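Local coordinates for protein putative alpha-L-fucosidase (Bacteroides thetaiotaomicron VPI-5482, PDB 3GZA) that is probably an exported alpha-L-fucosidase of glycoside hydrolase family 29, hydrolysing alpha-L-fucosyl linkages with a TIM-barrel domain that is followed by a beta-sandwich domain, at residues Asn52-Thr57 / Val101-Gly106; Arg382-Gln387 / Glu427-Pro432; Ile131-Leu136 / Trp180-Ala185; Gln366-Cys371 / Val416-Leu421; Ala20-Val25 / Ala71-Ala76. All blocks are in the same frame, centred on the assembly; numbering follows the deposited sequence. Where two conformers were deposited one is given.

Contact 1: Asn52-Thr57 / Val101-Gly106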
# COMPACT_ATOMS: atom_id res chain seq x y z
N ASN A 52 10.53 2.61 7.13
CA ASN A 52 11.63 3.56 7.19
C ASN A 52 12.92 3.02 7.77
O ASN A 52 13.91 3.74 7.92
CB ASN A 52 11.21 4.92 7.75
CG ASN A 52 10.53 5.75 6.67
OD1 ASN A 52 11.09 5.98 5.58
ND2 ASN A 52 9.30 6.19 6.94
N ILE A 53 12.95 1.73 8.08
CA ILE A 53 14.24 1.12 8.37
C ILE A 53 15.07 1.10 7.07
O ILE A 53 16.30 0.97 7.10
CB ILE A 53 14.10 -0.30 8.96
CG1 ILE A 53 13.35 -1.29 8.04
CG2 ILE A 53 13.48 -0.24 10.38
CD1 ILE A 53 13.27 -2.78 8.54
N PHE A 54 14.39 1.24 5.93
CA PHE A 54 15.08 1.24 4.64
C PHE A 54 15.82 2.57 4.49
O PHE A 54 15.20 3.60 4.15
CB PHE A 54 14.07 1.12 3.50
CG PHE A 54 14.72 0.85 2.15
CD1 PHE A 54 15.12 1.88 1.33
CD2 PHE A 54 14.91 -0.45 1.73
CE1 PHE A 54 15.78 1.65 0.17
CE2 PHE A 54 15.54 -0.73 0.51
CZ PHE A 54 15.95 0.34 -0.29
N ASN A 55 17.13 2.54 4.65
CA ASN A 55 17.96 3.74 4.60
C ASN A 55 19.41 3.47 4.20
O ASN A 55 20.31 3.65 5.04
CB ASN A 55 17.85 4.46 5.95
CG ASN A 55 18.43 5.84 5.95
OD1 ASN A 55 18.38 6.54 4.92
ND2 ASN A 55 18.97 6.27 7.10
N PRO A 56 19.65 2.99 2.97
CA PRO A 56 21.02 2.66 2.52
C PRO A 56 21.74 3.97 2.14
O PRO A 56 21.82 4.35 0.97
CB PRO A 56 20.80 1.75 1.33
CG PRO A 56 19.50 2.14 0.76
CD PRO A 56 18.66 2.70 1.93
N THR A 57 22.31 4.64 3.13
CA THR A 57 22.89 5.96 2.91
C THR A 57 24.18 5.97 2.05
O THR A 57 24.59 7.05 1.60
CB THR A 57 23.18 6.71 4.26
OG1 THR A 57 24.12 5.96 5.03
CG2 THR A 57 21.87 6.96 5.06
N VAL A 101 9.06 6.35 1.25
CA VAL A 101 10.07 6.39 2.27
C VAL A 101 10.79 7.71 2.36
O VAL A 101 10.77 8.51 1.42
CB VAL A 101 11.12 5.26 2.07
CG1 VAL A 101 10.48 3.89 2.10
CG2 VAL A 101 11.99 5.50 0.80
N LYS A 102 11.37 7.98 3.53
CA LYS A 102 12.15 9.22 3.76
C LYS A 102 13.48 9.26 3.01
O LYS A 102 13.92 10.33 2.57
CB LYS A 102 12.41 9.41 5.25
CG LYS A 102 11.14 9.59 6.09
CD LYS A 102 11.49 9.50 7.58
CE LYS A 102 10.25 9.74 8.50
NZ LYS A 102 10.54 9.64 10.01
N TRP A 103 14.09 8.07 2.84
CA TRP A 103 15.32 7.94 2.08
C TRP A 103 15.15 8.54 0.69
O TRP A 103 14.16 8.29 -0.00
CB TRP A 103 15.69 6.47 1.98
CG TRP A 103 16.91 6.19 1.19
CD1 TRP A 103 18.19 6.31 1.61
CD2 TRP A 103 16.98 5.70 -0.16
NE1 TRP A 103 19.06 5.94 0.61
CE2 TRP A 103 18.35 5.55 -0.48
CE3 TRP A 103 16.03 5.37 -1.13
CZ2 TRP A 103 18.78 5.09 -1.73
CZ3 TRP A 103 16.47 4.91 -2.34
CH2 TRP A 103 17.81 4.77 -2.64
N ARG A 104 16.13 9.38 0.30
CA ARG A 104 16.08 10.09 -0.96
C ARG A 104 14.81 10.91 -1.19
O ARG A 104 14.47 11.23 -2.34
CB ARG A 104 16.45 9.21 -2.15
CG ARG A 104 17.93 8.84 -2.15
CD ARG A 104 18.29 8.11 -3.40
NE ARG A 104 19.70 7.72 -3.34
CZ ARG A 104 20.35 7.00 -4.26
NH1 ARG A 104 19.76 6.58 -5.36
NH2 ARG A 104 21.62 6.71 -4.05
N ASP A 105 14.19 11.34 -0.09
CA ASP A 105 13.04 12.24 -0.11
C ASP A 105 11.92 11.70 -0.98
O ASP A 105 11.19 12.48 -1.64
CB ASP A 105 13.53 13.63 -0.58
CG ASP A 105 12.51 14.76 -0.33
OD1 ASP A 105 11.74 14.71 0.65
OD2 ASP A 105 12.52 15.71 -1.13
N GLY A 106 11.80 10.38 -0.97
CA GLY A 106 10.78 9.70 -1.76
C GLY A 106 10.93 9.72 -3.26
O GLY A 106 9.98 9.39 -3.99
O HOH W 1 13.63 5.80 4.67
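Trp103 packs against Phe54 and Pro56 where two loops of the TIM-barrel domain meet, Pro56 being the centre of an inverse gamma turn. This end is tight. The edge of Phe54 points at the face of the Trp103 six-membered ring in a T-shaped pair, the planes 81° apart, with Phe54 CE1 3.9 Å from Trp103 CE3. On the same indole face, Pro56 CD sits 3.6 Å from the centroid of the five-membered ring, almost on its normal, as a CH-pi contact. Arg104 CG covers the opposite face. CG of Trp103 lies trans to the main-chain N (chi1 178°), which lays the indole along the Phe54-Pro56 chain and lets NE1 make a weak hydrogen bond to Pro56 O. Both aromatic side chains also touch Ile110 of helix 110-121.

The other end is looser and more polar. The extended, exposed Lys102 side chain crosses the Asn52 side chain at about a right angle, and Asp92 of the second subunit packs on both residues. A water joins the two ends, donating to Asn52 OD1 and Phe54 O and accepting from Trp103 N. Asn52 OD1 also takes a nearly straight hydrogen bond from Lys102 N, at 2.9 Å.

Contact 2: Arg382-Gln387 / Glu427-Pro432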
# COMPACT_ATOMS: atom_id res chain seq x y z
N ARG A 382 24.21 -31.27 -31.27
CA ARG A 382 24.37 -32.35 -32.23
C ARG A 382 25.14 -33.54 -31.70
O ARG A 382 24.88 -34.66 -32.08
CB ARG A 382 25.08 -31.82 -33.49
CG ARG A 382 24.36 -30.64 -34.05
CD ARG A 382 24.97 -30.09 -35.31
NE ARG A 382 24.06 -29.13 -35.94
CZ ARG A 382 24.03 -28.87 -37.24
NH1 ARG A 382 24.86 -29.47 -38.08
NH2 ARG A 382 23.15 -28.02 -37.74
N ILE A 383 26.11 -33.27 -30.84
CA ILE A 383 26.95 -34.30 -30.26
C ILE A 383 26.15 -35.11 -29.24
O ILE A 383 25.46 -34.53 -28.40
CB ILE A 383 28.20 -33.66 -29.57
CG1 ILE A 383 29.13 -33.03 -30.63
CG2 ILE A 383 29.01 -34.71 -28.74
CD1 ILE A 383 30.32 -32.26 -30.00
N ARG A 384 26.17 -36.43 -29.39
CA ARG A 384 25.48 -37.34 -28.47
C ARG A 384 26.42 -38.24 -27.70
O ARG A 384 26.06 -38.67 -26.62
CB ARG A 384 24.46 -38.18 -29.23
CG ARG A 384 23.23 -37.38 -29.66
CD ARG A 384 22.47 -36.86 -28.47
NE ARG A 384 21.26 -36.14 -28.87
CZ ARG A 384 20.11 -36.71 -29.17
NH1 ARG A 384 19.99 -38.05 -29.21
NH2 ARG A 384 19.07 -35.94 -29.52
N GLN A 385 27.57 -38.57 -28.26
CA GLN A 385 28.58 -39.39 -27.58
C GLN A 385 29.94 -38.93 -28.08
O GLN A 385 30.12 -38.76 -29.28
CB GLN A 385 28.42 -40.88 -27.91
CG GLN A 385 27.14 -41.60 -27.42
CD GLN A 385 27.11 -41.91 -25.93
OE1 GLN A 385 28.15 -41.98 -25.28
NE2 GLN A 385 25.92 -42.15 -25.40
N TYR A 386 30.89 -38.73 -27.17
CA TYR A 386 32.24 -38.35 -27.58
C TYR A 386 33.30 -38.94 -26.66
O TYR A 386 33.03 -39.35 -25.54
CB TYR A 386 32.42 -36.82 -27.60
CG TYR A 386 32.43 -36.22 -26.22
CD1 TYR A 386 33.61 -36.16 -25.47
CD2 TYR A 386 31.26 -35.72 -25.63
CE1 TYR A 386 33.61 -35.63 -24.18
CE2 TYR A 386 31.27 -35.19 -24.38
CZ TYR A 386 32.43 -35.15 -23.65
OH TYR A 386 32.44 -34.61 -22.38
N GLN A 387 34.52 -39.00 -27.18
CA GLN A 387 35.65 -39.47 -26.39
C GLN A 387 36.82 -38.53 -26.63
O GLN A 387 36.93 -37.96 -27.70
CB GLN A 387 36.10 -40.88 -26.77
CG GLN A 387 35.03 -41.95 -26.73
CD GLN A 387 34.17 -41.95 -27.98
OE1 GLN A 387 34.69 -42.05 -29.10
NE2 GLN A 387 32.84 -41.87 -27.80
N GLU A 427 28.71 -40.56 -31.82
CA GLU A 427 27.29 -40.50 -32.08
C GLU A 427 26.90 -39.05 -32.19
O GLU A 427 27.29 -38.23 -31.36
CB GLU A 427 26.49 -41.19 -30.96
CG GLU A 427 25.01 -41.42 -31.31
CD GLU A 427 24.12 -41.76 -30.09
OE1 GLU A 427 24.65 -42.25 -29.05
OE2 GLU A 427 22.88 -41.53 -30.18
N SER A 428 26.13 -38.71 -33.22
CA SER A 428 25.64 -37.34 -33.41
C SER A 428 24.39 -37.37 -34.27
O SER A 428 24.21 -38.27 -35.11
CB SER A 428 26.74 -36.44 -34.02
OG SER A 428 27.18 -36.98 -35.26
N ILE A 429 23.51 -36.41 -34.06
CA ILE A 429 22.26 -36.29 -34.82
C ILE A 429 22.41 -35.40 -36.04
O ILE A 429 21.51 -35.31 -36.84
CB ILE A 429 21.08 -35.85 -33.93
CG1 ILE A 429 21.36 -34.51 -33.27
CG2 ILE A 429 20.76 -37.01 -32.91
CD1 ILE A 429 20.16 -33.85 -32.59
N ALA A 430 23.55 -34.73 -36.17
CA ALA A 430 23.88 -33.91 -37.34
C ALA A 430 25.39 -33.67 -37.29
O ALA A 430 26.00 -33.91 -36.25
CB ALA A 430 23.11 -32.59 -37.33
N LEU A 431 25.98 -33.21 -38.39
CA LEU A 431 27.42 -32.97 -38.46
C LEU A 431 27.79 -31.96 -37.39
O LEU A 431 27.28 -30.84 -37.40
CB LEU A 431 27.84 -32.43 -39.83
CG LEU A 431 29.35 -32.13 -39.96
CD1 LEU A 431 30.23 -33.38 -39.86
CD2 LEU A 431 29.63 -31.42 -41.27
N PRO A 432 28.63 -32.37 -36.41
CA PRO A 432 29.00 -31.42 -35.35
C PRO A 432 29.63 -30.12 -35.86
O PRO A 432 30.32 -30.11 -36.88
CB PRO A 432 29.95 -32.22 -34.45
CG PRO A 432 29.62 -33.67 -34.75
CD PRO A 432 29.22 -33.70 -36.18
O HOH W 2 21.85 -40.27 -27.90
O HOH W 3 23.90 -42.63 -26.69
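Ile383 and Ser428 form an antiparallel non-hydrogen-bonded pair and Gln385 and Glu427 a hydrogen-bonded one, and the one-residue shift between them is a beta bulge at Arg384. Glu427 O marks the bulge by accepting from both Arg384 N (2.9 Å) and Gln385 N (3.1 Å). Both donors approach the same face of its carbonyl plane. Past the strand ends, Ile429 N binds Arg382 O at 3.0 Å.

The extended Arg382 side chain follows the departing chain. Its NH1 donates to Leu431 O at 2.9 Å, close to the guanidinium plane, while Ala430 CB lies over a face of the group. The other nitrogens are also engaged, NE with Asn379 O. These strands belong to a four-stranded sheet of the C-terminal beta-sandwich, consistent with an F5/8 type C domain. Arg384 bends at chi2 (-64°), which brings its guanidinium against the side chain of Ile429, whose CG2 is centred over one face, 3.8 Å from CZ. A water in the guanidinium plane accepts from Arg384 NH1 and donates to Glu427 OE2, linking charges that do not touch directly. On the face that Ile383 shares with Ser428, Ile383 CG1 meets Pro432 CB at 4.0 Å, and Val425 packs on both Ile383 and Pro432.

Contact 3: Ile131-Leu136 / Trp180-Ala185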
# COMPACT_ATOMS: atom_id res chain seq x y z
N ILE A 131 5.68 -11.81 -7.37
CA ILE A 131 4.23 -11.64 -7.31
C ILE A 131 3.53 -12.78 -6.56
O ILE A 131 2.33 -12.74 -6.32
CB ILE A 131 3.59 -11.56 -8.74
CG1 ILE A 131 3.71 -12.86 -9.53
CG2 ILE A 131 4.20 -10.43 -9.53
CD1 ILE A 131 2.93 -12.81 -10.78
N ARG A 132 4.30 -13.81 -6.16
CA ARG A 132 3.74 -14.98 -5.52
C ARG A 132 3.38 -14.76 -4.05
O ARG A 132 2.40 -15.35 -3.55
CB ARG A 132 4.78 -16.12 -5.65
CG ARG A 132 4.33 -17.44 -5.11
CD ARG A 132 5.29 -18.57 -5.46
NE ARG A 132 4.70 -19.86 -5.09
CZ ARG A 132 5.40 -20.97 -4.83
NH1 ARG A 132 6.72 -20.96 -4.92
NH2 ARG A 132 4.80 -22.10 -4.51
N TRP A 133 4.18 -13.97 -3.38
CA TRP A 133 3.99 -13.63 -1.98
C TRP A 133 3.99 -12.10 -1.85
O TRP A 133 4.85 -11.40 -2.40
CB TRP A 133 5.13 -14.18 -1.10
CG TRP A 133 5.58 -15.55 -1.50
CD1 TRP A 133 6.63 -15.84 -2.32
CD2 TRP A 133 4.96 -16.81 -1.16
NE1 TRP A 133 6.70 -17.20 -2.53
CE2 TRP A 133 5.70 -17.82 -1.82
CE3 TRP A 133 3.90 -17.19 -0.35
CZ2 TRP A 133 5.39 -19.16 -1.69
CZ3 TRP A 133 3.58 -18.54 -0.22
CH2 TRP A 133 4.33 -19.51 -0.92
N ASN A 134 2.99 -11.55 -1.15
CA ASN A 134 2.94 -10.12 -0.85
C ASN A 134 2.32 -9.99 0.51
O ASN A 134 1.11 -10.20 0.68
CB ASN A 134 2.14 -9.39 -1.92
CG ASN A 134 2.13 -7.90 -1.72
OD1 ASN A 134 2.09 -7.41 -0.55
ND2 ASN A 134 2.20 -7.13 -2.85
N SER A 135 3.18 -9.81 1.51
CA SER A 135 2.70 -9.78 2.88
C SER A 135 1.76 -8.61 3.14
O SER A 135 0.77 -8.76 3.83
CB SER A 135 3.84 -9.78 3.87
OG SER A 135 4.64 -8.63 3.74
N LEU A 136 2.07 -7.47 2.57
CA LEU A 136 1.21 -6.29 2.82
C LEU A 136 -0.20 -6.52 2.32
O LEU A 136 -1.16 -6.19 3.02
CB LEU A 136 1.77 -5.04 2.11
CG LEU A 136 0.95 -3.79 2.39
CD1 LEU A 136 1.06 -3.30 3.87
CD2 LEU A 136 1.38 -2.74 1.32
N TRP A 180 12.45 -12.26 -14.44
CA TRP A 180 12.43 -13.44 -13.60
C TRP A 180 11.37 -13.26 -12.54
O TRP A 180 11.46 -12.38 -11.70
CB TRP A 180 13.78 -13.58 -12.90
CG TRP A 180 14.03 -14.75 -11.97
CD1 TRP A 180 13.11 -15.60 -11.39
CD2 TRP A 180 15.30 -15.14 -11.43
NE1 TRP A 180 13.73 -16.52 -10.60
CE2 TRP A 180 15.08 -16.26 -10.60
CE3 TRP A 180 16.61 -14.67 -11.60
CZ2 TRP A 180 16.10 -16.89 -9.91
CZ3 TRP A 180 17.63 -15.31 -10.92
CH2 TRP A 180 17.37 -16.36 -10.05
N PHE A 181 10.36 -14.10 -12.57
CA PHE A 181 9.31 -14.09 -11.57
C PHE A 181 9.61 -15.10 -10.49
O PHE A 181 9.97 -16.26 -10.81
CB PHE A 181 7.98 -14.42 -12.20
CG PHE A 181 7.50 -13.36 -13.16
CD1 PHE A 181 6.85 -12.26 -12.66
CD2 PHE A 181 7.60 -13.51 -14.52
CE1 PHE A 181 6.35 -11.26 -13.51
CE2 PHE A 181 7.13 -12.48 -15.38
CZ PHE A 181 6.52 -11.37 -14.85
N ASP A 182 9.47 -14.70 -9.22
CA ASP A 182 9.69 -15.60 -8.06
C ASP A 182 8.77 -16.79 -8.10
O ASP A 182 7.61 -16.68 -7.78
CB ASP A 182 9.45 -14.77 -6.76
CG ASP A 182 9.53 -15.59 -5.52
OD1 ASP A 182 10.11 -16.71 -5.54
OD2 ASP A 182 9.01 -15.08 -4.48
N GLY A 183 9.33 -17.95 -8.40
CA GLY A 183 8.49 -19.12 -8.55
C GLY A 183 7.58 -19.08 -9.75
O GLY A 183 6.61 -19.83 -9.81
N GLY A 184 7.89 -18.23 -10.72
CA GLY A 184 7.13 -18.06 -11.95
C GLY A 184 5.92 -17.14 -11.73
O GLY A 184 5.74 -16.61 -10.65
N ALA A 185 5.09 -17.04 -12.77
CA ALA A 185 3.90 -16.17 -12.72
C ALA A 185 2.63 -17.01 -12.87
O ALA A 185 1.57 -16.50 -13.25
CB ALA A 185 4.02 -15.08 -13.79
O HOH W 4 6.26 -14.45 -8.62
O HOH W 5 8.65 -18.69 -4.30
O HOH W 6 6.89 -13.33 -4.55
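At the C-terminal end of barrel strand 178-181, the side of a TIM barrel where family 29 enzymes have their active site, Asp182 faces Arg132 and Trp133 of the loop after strand 124-129. A type II beta turn from Phe181 to Gly184 carries the aspartate. With its CG trans to the main-chain N (chi1 175°), the carboxylate reaches across to the indole edge, where OD2 lies near the ring plane, 3.3 Å from Trp133 CD1. Ring and carboxylate planes are 47° apart.

The polar links run through water. One water accepts from Trp133 N and donates to Asp182 OD2 at 2.7 Å. A second accepts hydrogen bonds from Trp133 NE1 and Arg132 NH1 and donates one to Asp182 OD1 at 2.8 Å, and a third connects Ile131 N with Asp182 O. Both carboxylate oxygens are thereby tied to the tryptophan. Arg132 lays its CG over one face of the indole, 3.5 Å above the plane, and its NE is held by Asn141 OD1. On the apolar side, Ile131 CD1 packs 3.9 Å from Ala185 CB. Trp180 NE1 and Gly183 N bind a sulfonate oxygen of a buffer molecule, probably from the crystallisation liquor, beside the turn.

Arg44 makes a cation-pi contact with Trp133 and His140 meets it edge-to-face. Helix 148-171 packs on Ile131 and Phe181, while strand 124-129 touches Phe181 and Asp182.

Contact 4: Gln366-Cys371 / Val416-Leu421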
# COMPACT_ATOMS: atom_id res chain seq x y z
N GLN A 366 54.04 -32.45 -23.57
CA GLN A 366 53.85 -31.71 -22.35
C GLN A 366 52.64 -32.21 -21.59
O GLN A 366 51.83 -32.99 -22.10
CB GLN A 366 53.69 -30.24 -22.66
CG GLN A 366 52.44 -29.93 -23.47
CD GLN A 366 52.43 -28.51 -23.95
OE1 GLN A 366 52.12 -27.61 -23.19
NE2 GLN A 366 52.72 -28.31 -25.24
N SER A 367 52.50 -31.71 -20.37
CA SER A 367 51.42 -32.09 -19.49
C SER A 367 50.07 -31.51 -19.94
O SER A 367 49.99 -30.36 -20.42
CB SER A 367 51.73 -31.63 -18.06
OG SER A 367 50.86 -32.26 -17.13
N VAL A 368 49.01 -32.29 -19.77
CA VAL A 368 47.65 -31.84 -20.09
C VAL A 368 46.70 -32.49 -19.09
O VAL A 368 46.85 -33.67 -18.80
CB VAL A 368 47.20 -32.27 -21.51
CG1 VAL A 368 45.83 -31.67 -21.84
CG2 VAL A 368 48.21 -31.85 -22.55
N ASN A 369 45.75 -31.73 -18.54
CA ASN A 369 44.76 -32.31 -17.61
C ASN A 369 43.33 -31.78 -17.76
O ASN A 369 42.43 -32.17 -17.00
CB ASN A 369 45.22 -32.20 -16.15
CG ASN A 369 45.20 -30.79 -15.64
OD1 ASN A 369 45.56 -29.87 -16.35
ND2 ASN A 369 44.79 -30.62 -14.39
N TYR A 370 43.13 -30.87 -18.71
CA TYR A 370 41.82 -30.32 -18.95
C TYR A 370 41.62 -30.06 -20.42
O TYR A 370 42.55 -29.84 -21.17
CB TYR A 370 41.65 -28.92 -18.34
CG TYR A 370 41.25 -28.73 -16.92
CD1 TYR A 370 39.93 -28.57 -16.57
CD2 TYR A 370 42.21 -28.60 -15.93
CE1 TYR A 370 39.56 -28.34 -15.28
CE2 TYR A 370 41.84 -28.35 -14.62
CZ TYR A 370 40.52 -28.22 -14.30
OH TYR A 370 40.13 -27.93 -13.01
N CYS A 371 40.36 -30.16 -20.83
CA CYS A 371 39.94 -29.84 -22.19
C CYS A 371 38.63 -29.09 -22.11
O CYS A 371 37.86 -29.29 -21.17
CB CYS A 371 39.68 -31.10 -23.01
SG CYS A 371 41.11 -32.01 -23.50
N VAL A 416 48.43 -36.14 -18.09
CA VAL A 416 49.22 -37.02 -18.93
C VAL A 416 50.21 -36.17 -19.71
O VAL A 416 49.96 -34.99 -19.94
CB VAL A 416 48.35 -37.84 -19.93
CG1 VAL A 416 47.46 -38.82 -19.20
CG2 VAL A 416 47.53 -36.91 -20.83
N GLU A 417 51.35 -36.76 -20.05
CA GLU A 417 52.36 -36.12 -20.86
C GLU A 417 52.01 -36.52 -22.27
O GLU A 417 52.18 -37.70 -22.65
CB GLU A 417 53.77 -36.60 -20.49
CG GLU A 417 54.18 -36.19 -19.10
CD GLU A 417 54.26 -34.68 -18.95
OE1 GLU A 417 54.92 -34.02 -19.79
OE2 GLU A 417 53.67 -34.16 -17.99
N ALA A 418 51.55 -35.55 -23.05
CA ALA A 418 51.00 -35.83 -24.36
C ALA A 418 51.58 -34.97 -25.47
O ALA A 418 52.04 -33.88 -25.23
CB ALA A 418 49.44 -35.60 -24.29
N THR A 419 51.52 -35.48 -26.69
CA THR A 419 51.92 -34.69 -27.85
C THR A 419 50.69 -34.21 -28.64
O THR A 419 50.80 -33.36 -29.51
CB THR A 419 52.86 -35.46 -28.75
OG1 THR A 419 52.26 -36.70 -29.13
CG2 THR A 419 54.19 -35.75 -28.01
N ALA A 420 49.52 -34.76 -28.33
CA ALA A 420 48.33 -34.40 -29.06
C ALA A 420 47.12 -34.91 -28.32
O ALA A 420 47.23 -35.81 -27.51
CB ALA A 420 48.40 -34.99 -30.47
N LEU A 421 45.98 -34.27 -28.55
CA LEU A 421 44.69 -34.73 -28.04
C LEU A 421 43.79 -34.97 -29.23
O LEU A 421 43.95 -34.34 -30.28
CB LEU A 421 44.01 -33.71 -27.14
CG LEU A 421 44.61 -33.43 -25.78
CD1 LEU A 421 43.63 -32.57 -25.02
CD2 LEU A 421 44.90 -34.70 -25.00
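The Glu417 carboxylate folds back over the Gln366-Ser367 peptide, its OE1 standing above a face of that flat group, 3.4 Å from Gln366 C. Successive bends in the glutamate (chi1 -66°, chi2 -63°) curl the chain to this place; OE1 is also near Ser367 N, but the angle is too poor for a hydrogen bond. At the edges of the peptide groups the strands are joined as an antiparallel ladder. Gln366 pairs with Ala418 through Gln366 N to Ala418 O (3.0 Å) and a short, nearly straight Ala418 N to Gln366 O bond (2.7 Å). Val368 pairs with Val416 through Val368 N to Val416 O (2.9 Å), which runs nearly along the C=O axis, and Val416 N to Val368 O (3.0 Å). Between them, Ser367 and Glu417 form the non-hydrogen-bonded pair.

On the face of Val368 and Ala418 the contact is apolar. Leu421 points toward Val368 tip to tip, and its CD1 is modelled improbably close to Cys371 SG, a doubtful distance, Cys371 having been modelled in two conformers.

The chain turns a corner at Thr419, passing from strand 409-418 to strand 420-428 in the facing sheet of the beta-sandwich. Leu421 thus lies between the two sheets, touching Ala390 of strand 383-392 and Phe437 and Ala439 of strand 434-440. Beyond Val368, a classic bulge sets both Asn369 and Tyr370 opposite Tyr440.

Contact 5: Ala20-Val25 / Ala71-Ala76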
# COMPACT_ATOMS: atom_id res chain seq x y z
N ALA A 20 26.39 -15.77 -22.20
CA ALA A 20 26.77 -15.07 -20.97
C ALA A 20 27.55 -15.94 -20.04
O ALA A 20 28.50 -15.45 -19.42
CB ALA A 20 25.51 -14.53 -20.26
N GLU A 21 27.14 -17.21 -19.89
CA GLU A 21 27.76 -18.19 -18.97
C GLU A 21 27.57 -17.93 -17.50
O GLU A 21 27.36 -18.85 -16.74
CB GLU A 21 29.23 -18.45 -19.30
CG GLU A 21 29.46 -18.98 -20.72
CD GLU A 21 30.89 -19.21 -21.11
OE1 GLU A 21 31.79 -18.99 -20.32
OE2 GLU A 21 31.13 -19.53 -22.29
N MSE A 22 27.68 -16.67 -17.09
CA MSE A 22 27.53 -16.32 -15.70
C MSE A 22 26.80 -15.01 -15.56
O MSE A 22 26.97 -14.10 -16.40
CB MSE A 22 28.88 -16.13 -15.07
CG MSE A 22 29.68 -17.34 -14.90
SE MSE A 22 31.40 -16.91 -14.03
CE MSE A 22 30.61 -16.34 -12.35
N GLY A 23 26.03 -14.92 -14.50
CA GLY A 23 25.33 -13.70 -14.12
C GLY A 23 25.15 -13.62 -12.63
O GLY A 23 25.50 -14.55 -11.91
N ALA A 24 24.58 -12.50 -12.17
CA ALA A 24 24.32 -12.30 -10.76
C ALA A 24 22.89 -11.85 -10.52
O ALA A 24 22.30 -11.12 -11.34
CB ALA A 24 25.27 -11.24 -10.18
N VAL A 25 22.32 -12.27 -9.40
CA VAL A 25 21.02 -11.77 -8.93
C VAL A 25 21.30 -11.09 -7.54
O VAL A 25 22.00 -11.62 -6.67
CB VAL A 25 19.90 -12.83 -8.86
CG1 VAL A 25 20.26 -13.94 -7.86
CG2 VAL A 25 18.54 -12.15 -8.55
N ALA A 71 33.76 -11.22 -11.20
CA ALA A 71 33.64 -12.69 -11.15
C ALA A 71 33.49 -13.32 -12.51
O ALA A 71 33.67 -14.52 -12.66
CB ALA A 71 32.47 -13.08 -10.23
N GLY A 72 33.22 -12.50 -13.52
CA GLY A 72 32.89 -12.99 -14.84
C GLY A 72 31.42 -12.83 -15.23
O GLY A 72 31.06 -13.24 -16.33
N CYS A 73 30.60 -12.22 -14.38
CA CYS A 73 29.17 -12.04 -14.67
C CYS A 73 28.97 -11.11 -15.86
O CYS A 73 29.65 -10.07 -15.98
CB CYS A 73 28.45 -11.44 -13.46
SG CYS A 73 28.58 -12.56 -12.05
N LYS A 74 28.08 -11.52 -16.77
CA LYS A 74 27.77 -10.78 -17.99
C LYS A 74 26.39 -10.12 -17.93
O LYS A 74 26.03 -9.33 -18.82
CB LYS A 74 27.93 -11.65 -19.25
CG LYS A 74 29.34 -12.19 -19.42
CD LYS A 74 30.36 -11.08 -19.59
CE LYS A 74 31.76 -11.64 -19.80
NZ LYS A 74 31.83 -12.47 -21.00
N PHE A 75 25.58 -10.57 -16.97
CA PHE A 75 24.26 -10.00 -16.75
C PHE A 75 24.05 -9.87 -15.27
O PHE A 75 24.73 -10.56 -14.47
CB PHE A 75 23.13 -10.80 -17.41
CG PHE A 75 22.97 -12.17 -16.87
CD1 PHE A 75 23.59 -13.23 -17.51
CD2 PHE A 75 22.09 -12.45 -15.86
CE1 PHE A 75 23.43 -14.52 -17.06
CE2 PHE A 75 21.91 -13.72 -15.40
CZ PHE A 75 22.56 -14.79 -16.05
N ALA A 76 23.15 -8.98 -14.87
CA ALA A 76 22.90 -8.74 -13.42
C ALA A 76 21.40 -8.41 -13.31
O ALA A 76 20.87 -7.67 -14.11
CB ALA A 76 23.78 -7.59 -12.86
O HOH W 7 31.11 -15.28 -20.27
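Phe75 lies flat against Gly23, whose CA stands over the centre of the ring, 3.5 Å from the centroid and 9° off its normal, in a CH-pi contact. The absence of a side chain on Gly23 is what lets the ring come so near. Ala20 CB meets the same ring at its edge, in plane, 3.6 Å from CD1. Phe75 holds CG between its backbone N and carbonyl carbon (chi1 64°), a torsion that swings the ring back over the glycine.

Met22, a selenomethionine, runs out extended and then bends at chi3, placing SE 3.6 Å from Ala71 O and CE near Ala71 CB and Cys73 SG. Cys73 SG lies between this chain and Ala24 CB, at 4.0 Å from the latter. Lys74 passes its CG close to Ala20 O and turns its amine outward to a water that also donates to that oxygen. The backbones join through Lys74 N to Met22 O (2.8 Å) and Ala24 N to Phe75 O (3.0 Å), and Ala24 pairs with Ala76 in parallel.

The helix before Gly72 ends in a Schellman motif and delivers the chain into strand 75-79, completing a beta-alpha-beta crossover from strand 22-26 in the TIM barrel. Strand 312-317 flanks strand 22-26 in the sheet, helix 327-344 packs on Met22 and Ala71, and Tyr177 stacks on Phe75.

Contacts 3 and 5 are buried and reach the same barrel sheet, touching where Trp180 packs on Val25; contact 5 joins neighbouring strands by backbone bonds and close apolar packing, whereas contact 3, at the strand ends, makes its polar links through bridging waters. Contact 1 lies farther out, its centre about 30 Å from that of the chain, and ties loops by aromatic packing and a few polar bonds. Like contact 3, it touches the second subunit. Contacts 2 and 4 are partly buried in the beta-sandwich and share strand 420-428, one near each end, with centres about 23 Å apart; both are antiparallel ladders, bulged in contact 2 and leading into a corner in contact 4.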